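Local coordinates for protein phenylalanine hydroxylase (PDB 2V27) that probably hydroxylates L-phenylalanine to L-tyrosine with molecular oxygen, using tetrahydrobiopterin as cosubstrate and an iron ion as cofactor, at residues 131-136 with 228-233; 212-217 with 257-262; 24-29 with 107-112; 175-180 with 193-198. All blocks are in the same frame, centred on the assembly; numbering follows the deposited sequence.

How the contacts relate
From the N terminus, contact 3 closes first, laying the loop 107-112 on helix 22-38 before any of the other segments begins. Contact 1 opens at 131-136, at the start of helix 134-147, and closes only at 228-233, the turn that follows strand 223-227. Contact 4 nests inside that long loop and joins strand 176-179 to the end of helix 188-196. It also touches contact 1, where Tyr180 packs against Phe136, Val230 and Leu233. Contact 2 opens at 212-217, before contact 1 has closed, and ends at 257-262, so the two cross along the chain. Contacts 1 and 3 lie on opposite sides of the chain's centre, their own centres about 30 Å apart.

Contact 1: 131-136 with 228-233; sequences LTNSSF and TKVSDL
Val230 and Leu233 meet Phe136 on the packed inner side of this contact. The branch of Val230 that does the touching is CG1, anti to its own backbone N; this torsion (chi1 172°) carries it toward the start of the opposing helix. There it lies 3.9 Å from CB of Phe136, with the side chain of Asn133 approaching from the opposite direction. Leu233 runs beside Phe136, the two side chains pointing the same way, and its CD1 comes within 4.0 Å of CD1 of the ring at an oblique angle. At the ring's edge, in its plane, sits CD2 of Leu131. The contact thus joins the start of helix 134-147, whose N-cap position is Asn133, to the turn leading from strand 223-227 into helix 233-237. It lies close behind the iron site: the side chain of Phe136 is about 5 Å from that of the ligand His127 and about 8 Å from the iron. In contrast to this buried, apolar side, the other side is partly exposed and polar. OG of Ser135 rests 3.5 Å from CB of Ser231, but its hydrogen-bond partner is OD1 of Asp234, just beyond the turn. Farther out the turn braces itself: NZ of Lys229 makes a salt bridge with OD1 of Asp232 at 2.6 Å, while OD2 of Asp232 accepts from the backbone N of Thr228 and of Lys229.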
loop_
_atom_site.group_PDB
_atom_site.type_symbol
_atom_site.label_atom_id
_atom_site.label_comp_id
_atom_site.label_asym_id
_atom_site.label_seq_id
_atom_site.Cartn_x
_atom_site.Cartn_y
_atom_site.Cartn_z
ATOM N N LEU B 131 -6.161 27.511 -6.402
ATOM C CA LEU B 131 -7.119 27.980 -7.384
ATOM C C LEU B 131 -7.199 29.512 -7.450
ATOM O O LEU B 131 -7.819 30.080 -8.381
ATOM C CB LEU B 131 -8.517 27.369 -7.171
ATOM C CG LEU B 131 -8.659 25.862 -7.483
ATOM C CD1 LEU B 131 -10.016 25.307 -6.961
ATOM C CD2 LEU B 131 -8.527 25.600 -8.981
ATOM N N THR B 132 -6.522 30.196 -6.502
ATOM C CA THR B 132 -6.363 31.663 -6.624
ATOM C C THR B 132 -5.173 32.038 -7.533
ATOM O O THR B 132 -4.969 33.222 -7.856
ATOM C CB THR B 132 -6.128 32.372 -5.247
ATOM O OG1 THR B 132 -4.809 32.023 -4.751
ATOM C CG2 THR B 132 -7.157 32.056 -4.260
ATOM N N ASN B 133 -4.348 31.031 -7.893
ATOM C CA ASN B 133 -3.172 31.230 -8.722
ATOM C C ASN B 133 -3.583 31.029 -10.187
ATOM O O ASN B 133 -4.197 30.004 -10.553
ATOM C CB ASN B 133 -2.085 30.225 -8.290
ATOM C CG ASN B 133 -0.811 30.259 -9.157
ATOM O OD1 ASN B 133 0.246 30.777 -8.720
ATOM N ND2 ASN B 133 -0.874 29.686 -10.349
ATOM N N SER B 134 -3.242 32.000 -11.029
ATOM C CA SER B 134 -3.706 31.975 -12.422
ATOM C C SER B 134 -3.193 30.779 -13.196
ATOM O O SER B 134 -3.950 30.155 -13.925
ATOM C CB SER B 134 -3.269 33.255 -13.127
ATOM O OG SER B 134 -3.902 34.345 -12.499
ATOM N N SER B 135 -1.914 30.467 -13.048
ATOM C CA SER B 135 -1.360 29.270 -13.755
ATOM C C SER B 135 -2.057 27.970 -13.329
ATOM O O SER B 135 -2.460 27.137 -14.185
ATOM C CB SER B 135 0.117 29.127 -13.521
ATOM O OG SER B 135 0.824 30.097 -14.271
ATOM N N PHE B 136 -2.245 27.790 -12.026
ATOM C CA PHE B 136 -2.822 26.531 -11.529
ATOM C C PHE B 136 -4.316 26.465 -11.931
ATOM O O PHE B 136 -4.815 25.438 -12.393
ATOM C CB PHE B 136 -2.634 26.464 -10.018
ATOM C CG PHE B 136 -3.189 25.180 -9.366
ATOM C CD1 PHE B 136 -2.337 24.102 -9.096
ATOM C CD2 PHE B 136 -4.578 25.041 -9.052
ATOM C CE1 PHE B 136 -2.839 22.931 -8.447
ATOM C CE2 PHE B 136 -5.060 23.903 -8.399
ATOM C CZ PHE B 136 -4.197 22.831 -8.125
ATOM N N THR B 228 9.428 22.770 -11.791
ATOM C CA THR B 228 10.309 23.705 -11.079
ATOM C C THR B 228 9.557 24.893 -10.470
ATOM O O THR B 228 10.076 25.585 -9.574
ATOM C CB THR B 228 11.369 24.271 -12.011
ATOM O OG1 THR B 228 10.731 25.096 -13.000
ATOM C CG2 THR B 228 12.206 23.136 -12.647
ATOM N N LYS B 229 8.356 25.171 -10.988
ATOM C CA LYS B 229 7.487 26.253 -10.485
ATOM C C LYS B 229 6.076 25.888 -10.945
ATOM O O LYS B 229 5.936 25.188 -11.954
ATOM C CB LYS B 229 7.885 27.636 -11.069
ATOM C CG LYS B 229 8.127 27.659 -12.541
ATOM C CD LYS B 229 8.644 29.028 -13.091
ATOM C CE LYS B 229 8.655 29.046 -14.672
ATOM N NZ LYS B 229 7.451 28.497 -15.567
ATOM N N VAL B 230 5.066 26.355 -10.225
ATOM C CA VAL B 230 3.667 26.099 -10.636
ATOM C C VAL B 230 3.396 26.633 -12.044
ATOM O O VAL B 230 2.618 26.034 -12.789
ATOM C CB VAL B 230 2.728 26.701 -9.573
ATOM C CG1 VAL B 230 1.255 26.642 -10.047
ATOM C CG2 VAL B 230 2.876 25.941 -8.276
ATOM N N SER B 231 4.042 27.745 -12.425
ATOM C CA SER B 231 3.752 28.267 -13.753
ATOM C C SER B 231 4.292 27.348 -14.859
ATOM O O SER B 231 3.920 27.534 -16.031
ATOM C CB SER B 231 4.265 29.678 -13.914
ATOM O OG SER B 231 5.664 29.688 -13.772
ATOM N N ASP B 232 5.051 26.296 -14.499
ATOM C CA ASP B 232 5.358 25.256 -15.511
ATOM C C ASP B 232 4.112 24.552 -16.083
ATOM O O ASP B 232 4.131 23.984 -17.196
ATOM C CB ASP B 232 6.385 24.215 -15.009
ATOM C CG ASP B 232 7.791 24.829 -14.733
ATOM O OD1 ASP B 232 8.077 25.948 -15.206
ATOM O OD2 ASP B 232 8.612 24.183 -14.034
ATOM N N LEU B 233 3.015 24.610 -15.344
ATOM C CA LEU B 233 1.758 24.053 -15.869
ATOM C C LEU B 233 1.279 24.795 -17.125
ATOM O O LEU B 233 0.474 24.253 -17.881
ATOM C CB LEU B 233 0.648 24.061 -14.793
ATOM C CG LEU B 233 0.882 23.179 -13.552
ATOM C CD1 LEU B 233 -0.120 23.558 -12.411
ATOM C CD2 LEU B 233 0.820 21.724 -13.937
#

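Contact 2: 212-217 with 257-262; sequences RTPYRI and HEAKFP
Arg212 and His257 start a pairing of two irregular chain segments that run in the same direction, Pro214 facing Ala259 two residues on. It fastens the loop after helix 207-211 to the linker between helices 241-254 and 261-265, near the surface and away from the iron. The backbone tie is His257 N to Arg212 O, 2.8 Å with an N-H...O angle of 149°. Along the arginine, CB lies 3.6 Å from CD2 of His257. The chain then bends at chi3 (72°), bringing the guanidinium back to the histidine; NE gives its hydrogen to the carbonyl of Gly255. NH1 stands over one face of the imidazole, displaced toward the rim and 3.1 Å from CE1, the two planes 48° apart and therefore not stacked. NH2 donates to a water at 3.2 Å that also bonds ND1 of His257, while NE2 of the same ring is held by Asp209. With His257 replaced by an alanine, Asp209 would probably lose this partner, the bridging water one of its anchors and the guanidinium the ring beneath it. Farther along, the proline ring packs on the linker, CG of Pro214 lying 4.0 Å from CB of Ala259. A second water accepts from Lys260 N at 2.9 Å and donates weakly to the carbonyl oxygen of Pro214.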
loop_
_atom_site.group_PDB
_atom_site.type_symbol
_atom_site.label_atom_id
_atom_site.label_comp_id
_atom_site.label_asym_id
_atom_site.label_seq_id
_atom_site.Cartn_x
_atom_site.Cartn_y
_atom_site.Cartn_z
ATOM N N ARG B 212 2.449 7.395 -18.985
ATOM C CA ARG B 212 2.832 5.968 -19.001
ATOM C C ARG B 212 2.992 5.333 -17.608
ATOM O O ARG B 212 3.340 4.159 -17.519
ATOM C CB ARG B 212 4.142 5.804 -19.749
ATOM C CG ARG B 212 3.905 6.025 -21.290
ATOM C CD ARG B 212 5.226 5.913 -22.074
ATOM N NE ARG B 212 5.603 4.517 -22.089
ATOM C CZ ARG B 212 6.738 4.004 -21.615
ATOM N NH1 ARG B 212 7.733 4.772 -21.113
ATOM N NH2 ARG B 212 6.861 2.681 -21.634
ATOM N N THR B 213 2.774 6.081 -16.522
ATOM C CA THR B 213 3.119 5.551 -15.181
ATOM C C THR B 213 1.900 4.892 -14.483
ATOM O O THR B 213 0.952 5.593 -14.125
ATOM C CB THR B 213 3.666 6.708 -14.295
ATOM O OG1 THR B 213 4.844 7.284 -14.894
ATOM C CG2 THR B 213 4.058 6.145 -12.900
ATOM N N PRO B 214 1.934 3.581 -14.241
ATOM C CA PRO B 214 0.810 2.946 -13.486
ATOM C C PRO B 214 0.842 3.479 -12.070
ATOM O O PRO B 214 1.933 3.813 -11.520
ATOM C CB PRO B 214 1.199 1.458 -13.399
ATOM C CG PRO B 214 2.526 1.352 -13.961
ATOM C CD PRO B 214 2.991 2.629 -14.638
ATOM N N TYR B 215 -0.319 3.602 -11.455
ATOM C CA TYR B 215 -0.320 4.049 -10.043
ATOM C C TYR B 215 -1.535 3.430 -9.352
ATOM O O TYR B 215 -2.480 2.922 -9.987
ATOM C CB TYR B 215 -0.429 5.588 -9.945
ATOM C CG TYR B 215 -1.730 6.154 -10.395
ATOM C CD1 TYR B 215 -2.688 6.599 -9.477
ATOM C CD2 TYR B 215 -1.999 6.274 -11.772
ATOM C CE1 TYR B 215 -3.914 7.131 -9.922
ATOM C CE2 TYR B 215 -3.205 6.795 -12.225
ATOM C CZ TYR B 215 -4.143 7.216 -11.309
ATOM O OH TYR B 215 -5.368 7.726 -11.700
ATOM N N ARG B 216 -1.475 3.446 -8.023
ATOM C CA ARG B 216 -2.540 2.894 -7.172
ATOM C C ARG B 216 -2.836 3.889 -6.089
ATOM O O ARG B 216 -1.912 4.444 -5.507
ATOM C CB ARG B 216 -2.131 1.555 -6.567
ATOM C CG ARG B 216 -1.803 0.477 -7.598
ATOM C CD ARG B 216 -3.079 0.002 -8.345
ATOM N NE ARG B 216 -2.723 -1.062 -9.311
ATOM C CZ ARG B 216 -2.362 -0.862 -10.587
ATOM N NH1 ARG B 216 -2.326 0.376 -11.122
ATOM N NH2 ARG B 216 -2.020 -1.926 -11.345
ATOM N N ILE B 217 -4.110 4.107 -5.800
ATOM C CA ILE B 217 -4.461 5.202 -4.881
ATOM C C ILE B 217 -4.262 4.921 -3.403
ATOM O O ILE B 217 -4.100 5.857 -2.640
ATOM C CB ILE B 217 -5.893 5.770 -5.076
ATOM C CG1 ILE B 217 -6.930 4.703 -4.754
ATOM C CG2 ILE B 217 -6.026 6.246 -6.529
ATOM C CD1 ILE B 217 -8.373 5.259 -4.599
ATOM N N HIS B 257 4.781 2.053 -18.645
ATOM C CA HIS B 257 6.008 1.703 -17.936
ATOM C C HIS B 257 5.750 0.436 -17.130
ATOM O O HIS B 257 4.622 0.188 -16.649
ATOM C CB HIS B 257 6.355 2.768 -16.887
ATOM C CG HIS B 257 7.107 3.957 -17.387
ATOM N ND1 HIS B 257 8.379 3.838 -17.914
ATOM C CD2 HIS B 257 6.830 5.295 -17.336
ATOM C CE1 HIS B 257 8.837 5.049 -18.201
ATOM N NE2 HIS B 257 7.914 5.944 -17.879
ATOM N N GLU B 258 6.810 -0.365 -16.934
ATOM C CA GLU B 258 6.664 -1.506 -16.001
ATOM C C GLU B 258 6.336 -0.912 -14.626
ATOM O O GLU B 258 6.922 0.099 -14.248
ATOM C CB GLU B 258 7.963 -2.286 -15.887
ATOM C CG GLU B 258 7.773 -3.552 -15.069
ATOM C CD GLU B 258 9.064 -4.342 -14.918
ATOM O OE1 GLU B 258 10.072 -4.026 -15.582
ATOM O OE2 GLU B 258 9.065 -5.289 -14.115
ATOM N N ALA B 259 5.391 -1.537 -13.962
ATOM C CA ALA B 259 4.993 -1.113 -12.594
ATOM C C ALA B 259 6.139 -1.299 -11.601
ATOM O O ALA B 259 6.912 -2.283 -11.688
ATOM C CB ALA B 259 3.836 -1.905 -12.143
ATOM N N LYS B 260 6.257 -0.382 -10.631
ATOM C CA LYS B 260 7.130 -0.629 -9.503
ATOM C C LYS B 260 6.548 -1.761 -8.662
ATOM O O LYS B 260 5.357 -2.000 -8.697
ATOM C CB LYS B 260 7.344 0.615 -8.670
ATOM C CG LYS B 260 7.848 1.809 -9.465
ATOM C CD LYS B 260 9.324 1.659 -9.661
ATOM C CE LYS B 260 9.976 3.062 -9.696
ATOM N NZ LYS B 260 11.424 3.063 -9.308
ATOM N N PHE B 261 7.417 -2.475 -7.943
ATOM C CA PHE B 261 6.938 -3.616 -7.160
ATOM C C PHE B 261 5.707 -3.296 -6.266
ATOM O O PHE B 261 4.777 -4.109 -6.236
ATOM C CB PHE B 261 8.103 -4.176 -6.331
ATOM C CG PHE B 261 7.736 -5.377 -5.535
ATOM C CD1 PHE B 261 7.579 -6.618 -6.173
ATOM C CD2 PHE B 261 7.525 -5.307 -4.160
ATOM C CE1 PHE B 261 7.232 -7.763 -5.394
ATOM C CE2 PHE B 261 7.179 -6.428 -3.415
ATOM C CZ PHE B 261 7.040 -7.665 -4.029
ATOM N N PRO B 262 5.675 -2.133 -5.547
ATOM C CA PRO B 262 4.469 -1.852 -4.724
ATOM C C PRO B 262 3.197 -1.778 -5.532
ATOM O O PRO B 262 2.140 -2.150 -5.034
ATOM C CB PRO B 262 4.803 -0.492 -4.055
ATOM C CG PRO B 262 6.345 -0.459 -3.999
ATOM C CD PRO B 262 6.721 -1.105 -5.354
HETATM O O HOH W 1 9.545 1.833 -20.030
HETATM O O HOH W 2 4.776 2.122 -10.974
#

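Contact 3: 24-29 with 107-112; sequences ENLIWQ and RSREEM
Ile27 carries the contact, its branches spread over Arg107, Arg109 and Met112. With chi1 at -69°, CG2 is anti to the backbone N and CG1 lies beside that N, which sends the two branches to different parts of the loop. CD1 of Ile27 lies 3.6 Å from the carbonyl oxygen of Arg107, and CG1 sits over one face of the Arg109 guanidinium, with NE 4.2 Å away. CG2 meets CE of Met112 in one of the two conformers of that residue, so this touch is less certain. Beside Ile27, CG of Leu26 comes to the edge of the same guanidinium, near its plane and 3.5 Å from NH2 of Arg109. Helix 22-38 is thereby joined to the segment between strand 99-103 and helix 120-131, the helix that carries the iron ligands His122 and His127. What fixes the arginine is ionic: Glu23 and Glu30, both on helix 22-38, form salt bridges with NE and NH2 of Arg109. The loop has its own braces. Arg107 NH1 donates to the carbonyl oxygen of Met112 (2.8 Å, N-H...O 156°), in the plane of its guanidinium, while NE is paired with Asp119. Farther inward, the Arg107 side chain is about 5 Å from that of His122.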
loop_
_atom_site.group_PDB
_atom_site.type_symbol
_atom_site.label_atom_id
_atom_site.label_comp_id
_atom_site.label_asym_id
_atom_site.label_seq_id
_atom_site.Cartn_x
_atom_site.Cartn_y
_atom_site.Cartn_z
ATOM N N GLU B 24 -17.808 19.269 14.460
ATOM C CA GLU B 24 -17.277 19.370 13.082
ATOM C C GLU B 24 -16.287 20.538 12.982
ATOM O O GLU B 24 -15.215 20.411 12.352
ATOM C CB GLU B 24 -18.449 19.452 12.094
ATOM C CG GLU B 24 -19.125 18.129 11.923
ATOM C CD GLU B 24 -20.495 18.214 11.325
ATOM O OE1 GLU B 24 -21.165 19.268 11.437
ATOM O OE2 GLU B 24 -20.879 17.206 10.710
ATOM N N ASN B 25 -16.598 21.667 13.609
ATOM C CA ASN B 25 -15.694 22.823 13.600
ATOM C C ASN B 25 -14.396 22.537 14.353
ATOM O O ASN B 25 -13.327 22.987 13.954
ATOM C CB ASN B 25 -16.376 24.073 14.196
ATOM C CG ASN B 25 -17.419 24.681 13.256
ATOM O OD1 ASN B 25 -17.310 24.614 11.992
ATOM N ND2 ASN B 25 -18.435 25.307 13.873
ATOM N N LEU B 26 -14.500 21.794 15.451
ATOM C CA LEU B 26 -13.322 21.388 16.201
ATOM C C LEU B 26 -12.441 20.444 15.369
ATOM O O LEU B 26 -11.211 20.571 15.432
ATOM C CB LEU B 26 -13.744 20.732 17.519
ATOM C CG LEU B 26 -12.669 20.529 18.580
ATOM C CD1 LEU B 26 -12.078 21.853 19.023
ATOM C CD2 LEU B 26 -13.310 19.820 19.804
ATOM N N ILE B 27 -13.047 19.525 14.608
ATOM C CA ILE B 27 -12.271 18.665 13.680
ATOM C C ILE B 27 -11.516 19.562 12.646
ATOM O O ILE B 27 -10.257 19.471 12.478
ATOM C CB ILE B 27 -13.174 17.632 13.013
ATOM C CG1 ILE B 27 -13.658 16.594 14.048
ATOM C CG2 ILE B 27 -12.466 16.929 11.837
ATOM C CD1 ILE B 27 -14.938 15.872 13.617
ATOM N N TRP B 28 -12.233 20.458 11.969
ATOM C CA TRP B 28 -11.531 21.443 11.118
ATOM C C TRP B 28 -10.356 22.147 11.805
ATOM O O TRP B 28 -9.256 22.249 11.259
ATOM C CB TRP B 28 -12.531 22.517 10.573
ATOM C CG TRP B 28 -11.860 23.626 9.779
ATOM C CD1 TRP B 28 -11.223 24.713 10.266
ATOM C CD2 TRP B 28 -11.728 23.685 8.349
ATOM N NE1 TRP B 28 -10.704 25.476 9.232
ATOM C CE2 TRP B 28 -10.991 24.859 8.050
ATOM C CE3 TRP B 28 -12.196 22.880 7.307
ATOM C CZ2 TRP B 28 -10.729 25.257 6.752
ATOM C CZ3 TRP B 28 -11.885 23.244 5.975
ATOM C CH2 TRP B 28 -11.172 24.439 5.726
ATOM N N GLN B 29 -10.559 22.621 13.031
ATOM C CA GLN B 29 -9.517 23.385 13.708
ATOM C C GLN B 29 -8.255 22.522 13.926
ATOM O O GLN B 29 -7.130 23.003 13.756
ATOM C CB GLN B 29 -10.021 23.870 15.068
ATOM C CG GLN B 29 -9.041 24.720 15.824
ATOM C CD GLN B 29 -9.654 25.203 17.137
ATOM O OE1 GLN B 29 -10.450 24.490 17.762
ATOM N NE2 GLN B 29 -9.281 26.398 17.557
ATOM N N ARG B 107 -14.562 14.630 7.657
ATOM C CA ARG B 107 -14.236 13.341 8.263
ATOM C C ARG B 107 -14.678 13.246 9.748
ATOM O O ARG B 107 -14.738 14.253 10.446
ATOM C CB ARG B 107 -12.717 13.098 8.136
ATOM C CG ARG B 107 -11.872 13.998 9.024
ATOM C CD ARG B 107 -10.412 13.955 8.557
ATOM N NE ARG B 107 -10.298 14.630 7.261
ATOM C CZ ARG B 107 -9.156 14.746 6.589
ATOM N NH1 ARG B 107 -8.039 14.252 7.119
ATOM N NH2 ARG B 107 -9.124 15.417 5.425
ATOM N N SER B 108 -14.942 12.015 10.205
ATOM C CA SER B 108 -15.133 11.753 11.645
ATOM C C SER B 108 -13.817 11.905 12.434
ATOM O O SER B 108 -12.725 11.834 11.865
ATOM C CB SER B 108 -15.661 10.325 11.847
ATOM O OG SER B 108 -14.613 9.366 11.589
ATOM N N ARG B 109 -13.913 12.075 13.755
ATOM C CA ARG B 109 -12.731 12.004 14.608
ATOM C C ARG B 109 -11.910 10.760 14.398
ATOM O O ARG B 109 -10.683 10.850 14.366
ATOM C CB ARG B 109 -13.094 12.101 16.086
ATOM C CG ARG B 109 -13.325 13.490 16.477
ATOM C CD ARG B 109 -12.749 13.826 17.803
ATOM N NE ARG B 109 -12.679 15.277 17.889
ATOM C CZ ARG B 109 -11.552 15.976 17.883
ATOM N NH1 ARG B 109 -10.367 15.361 17.831
ATOM N NH2 ARG B 109 -11.621 17.297 17.953
ATOM N N GLU B 110 -12.563 9.616 14.260
ATOM C CA GLU B 110 -11.846 8.360 14.095
ATOM C C GLU B 110 -10.954 8.392 12.849
ATOM O O GLU B 110 -9.857 7.849 12.884
ATOM C CB GLU B 110 -12.796 7.164 14.032
ATOM N N GLU B 111 -11.396 9.082 11.786
ATOM C CA GLU B 111 -10.645 9.153 10.519
ATOM C C GLU B 111 -9.772 10.399 10.378
ATOM O O GLU B 111 -9.394 10.746 9.259
ATOM C CB GLU B 111 -11.599 9.138 9.311
ATOM C CG GLU B 111 -12.603 8.033 9.280
ATOM C CD GLU B 111 -13.779 8.327 8.335
ATOM O OE1 GLU B 111 -14.039 7.429 7.510
ATOM O OE2 GLU B 111 -14.444 9.427 8.409
ATOM N N MET B 112 -9.468 11.072 11.486
ATOM C CA MET B 112 -8.680 12.317 11.461
ATOM C C MET B 112 -7.499 12.217 10.486
ATOM O O MET B 112 -7.370 12.993 9.541
ATOM C CB MET B 112 -8.194 12.660 12.882
ATOM C CG MET B 112 -7.685 14.084 13.117
ATOM S SD MET B 112 -8.971 15.356 13.017
ATOM C CE MET B 112 -10.446 14.354 13.138
#

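Contact 4: 175-180 with 193-198; sequences KGLRIY and YAMNNT
This is an apolar strand-on-helix contact, in which Leu177 and Ile179 of strand 176-179 receive Met195 from the last turn of helix 188-196. The strand is an outermost one of the mixed four-stranded sheet within this chain, and only twelve residues lie between the two segments. Alternation along the strand sets up the site: the CB atoms of Leu177 and Ile179 face the helix, whereas that of Arg178 points away, its NH1 turning back to donate to the carbonyl oxygen of Leu177 (3.1 Å, N-H...O 158°). Met195 reaches over with a folded chain, bent at chi2 (-63°) and again at chi3 (91°), which lays the sulfur and methyl across the two strand residues. CE comes 3.5 Å from CG1 of Ile179, tighter than usual van der Waals contact. On its other flank is CD2 of Leu177, although that residue has two conformers and the closeness of the pair is doubtful. SD lies 3.6 Å from the carbonyl oxygen of Leu177, and CG is 4.0 Å from CD1 of Ile179. Leu170, of the neighbouring strand 170-173, also touches Met195, while Val184 and Leu185 add to the cover of Ile179. Shortening Met195 to an alanine is likely to open a gap between strand and helix, leaving Leu177 and Ile179 without the thioether that joins them. The segments share no hydrogen bond or salt bridge, so their attachment here rests on van der Waals contact between the thioether and the two branched aliphatic chains.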
loop_
_atom_site.group_PDB
_atom_site.type_symbol
_atom_site.label_atom_id
_atom_site.label_comp_id
_atom_site.label_asym_id
_atom_site.label_seq_id
_atom_site.Cartn_x
_atom_site.Cartn_y
_atom_site.Cartn_z
ATOM N N LYS B 175 15.438 26.414 -3.511
ATOM C CA LYS B 175 15.405 26.389 -2.059
ATOM C C LYS B 175 15.083 24.997 -1.499
ATOM O O LYS B 175 14.912 24.839 -0.299
ATOM C CB LYS B 175 14.431 27.485 -1.545
ATOM C CG LYS B 175 14.928 28.907 -1.913
ATOM C CD LYS B 175 13.986 29.995 -1.434
ATOM N N GLY B 176 14.991 24.001 -2.392
ATOM C CA GLY B 176 14.745 22.615 -2.017
ATOM C C GLY B 176 13.404 22.131 -2.553
ATOM O O GLY B 176 12.725 22.851 -3.310
ATOM N N LEU B 177 13.015 20.935 -2.126
ATOM C CA LEU B 177 11.765 20.310 -2.574
ATOM C C LEU B 177 10.560 20.993 -1.943
ATOM O O LEU B 177 10.549 21.247 -0.710
ATOM C CB LEU B 177 11.782 18.836 -2.185
ATOM C CG LEU B 177 10.860 17.848 -2.881
ATOM C CD1 LEU B 177 11.282 17.664 -4.348
ATOM C CD2 LEU B 177 10.886 16.497 -2.130
ATOM N N ARG B 178 9.536 21.258 -2.773
ATOM C CA ARG B 178 8.288 21.856 -2.283
ATOM C C ARG B 178 7.130 21.047 -2.842
ATOM O O ARG B 178 7.284 20.152 -3.714
ATOM C CB ARG B 178 8.177 23.349 -2.647
ATOM C CG ARG B 178 9.287 24.281 -2.045
ATOM C CD ARG B 178 9.161 24.392 -0.539
ATOM N NE ARG B 178 10.056 25.417 -0.009
ATOM C CZ ARG B 178 11.299 25.149 0.378
ATOM N NH1 ARG B 178 11.741 23.890 0.284
ATOM N NH2 ARG B 178 12.098 26.123 0.868
ATOM N N ILE B 179 5.947 21.416 -2.376
ATOM C CA ILE B 179 4.706 20.695 -2.676
ATOM C C ILE B 179 3.630 21.566 -3.317
ATOM O O ILE B 179 3.368 22.663 -2.815
ATOM C CB ILE B 179 4.056 20.142 -1.371
ATOM C CG1 ILE B 179 5.073 19.296 -0.583
ATOM C CG2 ILE B 179 2.818 19.282 -1.715
ATOM C CD1 ILE B 179 4.722 19.221 0.902
ATOM N N TYR B 180 3.039 21.087 -4.417
ATOM C CA TYR B 180 1.841 21.769 -4.907
ATOM C C TYR B 180 0.596 20.873 -4.973
ATOM O O TYR B 180 -0.522 21.378 -5.070
ATOM C CB TYR B 180 2.063 22.562 -6.229
ATOM C CG TYR B 180 2.155 21.738 -7.484
ATOM C CD1 TYR B 180 1.015 21.548 -8.291
ATOM C CD2 TYR B 180 3.359 21.080 -7.846
ATOM C CE1 TYR B 180 1.090 20.777 -9.434
ATOM C CE2 TYR B 180 3.454 20.312 -9.013
ATOM C CZ TYR B 180 2.324 20.156 -9.800
ATOM O OH TYR B 180 2.306 19.356 -10.948
ATOM N N TYR B 193 6.161 12.016 4.070
ATOM C CA TYR B 193 6.703 10.974 3.198
ATOM C C TYR B 193 7.239 11.629 1.912
ATOM O O TYR B 193 8.362 11.359 1.477
ATOM C CB TYR B 193 5.595 9.972 2.899
ATOM C CG TYR B 193 5.939 8.914 1.885
ATOM C CD1 TYR B 193 6.541 7.672 2.251
ATOM C CD2 TYR B 193 5.570 9.103 0.548
ATOM C CE1 TYR B 193 6.800 6.686 1.264
ATOM C CE2 TYR B 193 5.831 8.150 -0.430
ATOM C CZ TYR B 193 6.446 6.934 -0.070
ATOM O OH TYR B 193 6.672 5.969 -1.048
ATOM N N ALA B 194 6.458 12.540 1.320
ATOM C CA ALA B 194 6.859 13.223 0.082
ATOM C C ALA B 194 8.133 14.035 0.278
ATOM O O ALA B 194 8.964 14.066 -0.631
ATOM C CB ALA B 194 5.707 14.118 -0.447
ATOM N N MET B 195 8.300 14.647 1.461
ATOM C CA MET B 195 9.500 15.478 1.659
ATOM C C MET B 195 10.686 14.660 2.107
ATOM O O MET B 195 11.800 15.040 1.789
ATOM C CB MET B 195 9.213 16.554 2.704
ATOM C CG MET B 195 8.168 17.582 2.209
ATOM S SD MET B 195 8.692 18.543 0.755
ATOM C CE MET B 195 8.071 17.558 -0.625
ATOM N N ASN B 196 10.437 13.625 2.893
ATOM C CA ASN B 196 11.526 13.026 3.684
ATOM C C ASN B 196 11.910 11.585 3.337
ATOM O O ASN B 196 12.990 11.134 3.739
ATOM C CB ASN B 196 11.235 13.115 5.180
ATOM C CG ASN B 196 11.188 14.553 5.640
ATOM O OD1 ASN B 196 12.064 15.325 5.288
ATOM N ND2 ASN B 196 10.148 14.918 6.366
ATOM N N ASN B 197 11.007 10.847 2.673
ATOM C CA ASN B 197 11.270 9.413 2.515
ATOM C C ASN B 197 12.405 9.291 1.525
ATOM O O ASN B 197 12.324 9.845 0.426
ATOM C CB ASN B 197 10.033 8.664 2.012
ATOM C CG ASN B 197 10.321 7.151 1.900
ATOM O OD1 ASN B 197 11.004 6.724 0.963
ATOM N ND2 ASN B 197 9.946 6.415 2.904
ATOM N N THR B 198 13.472 8.571 1.878
ATOM C CA THR B 198 14.619 8.708 1.013
ATOM C C THR B 198 14.628 7.724 -0.183
ATOM O O THR B 198 15.349 7.942 -1.147
ATOM C CB THR B 198 15.976 8.776 1.778
ATOM O OG1 THR B 198 16.180 7.529 2.386
ATOM C CG2 THR B 198 15.957 9.859 2.868
#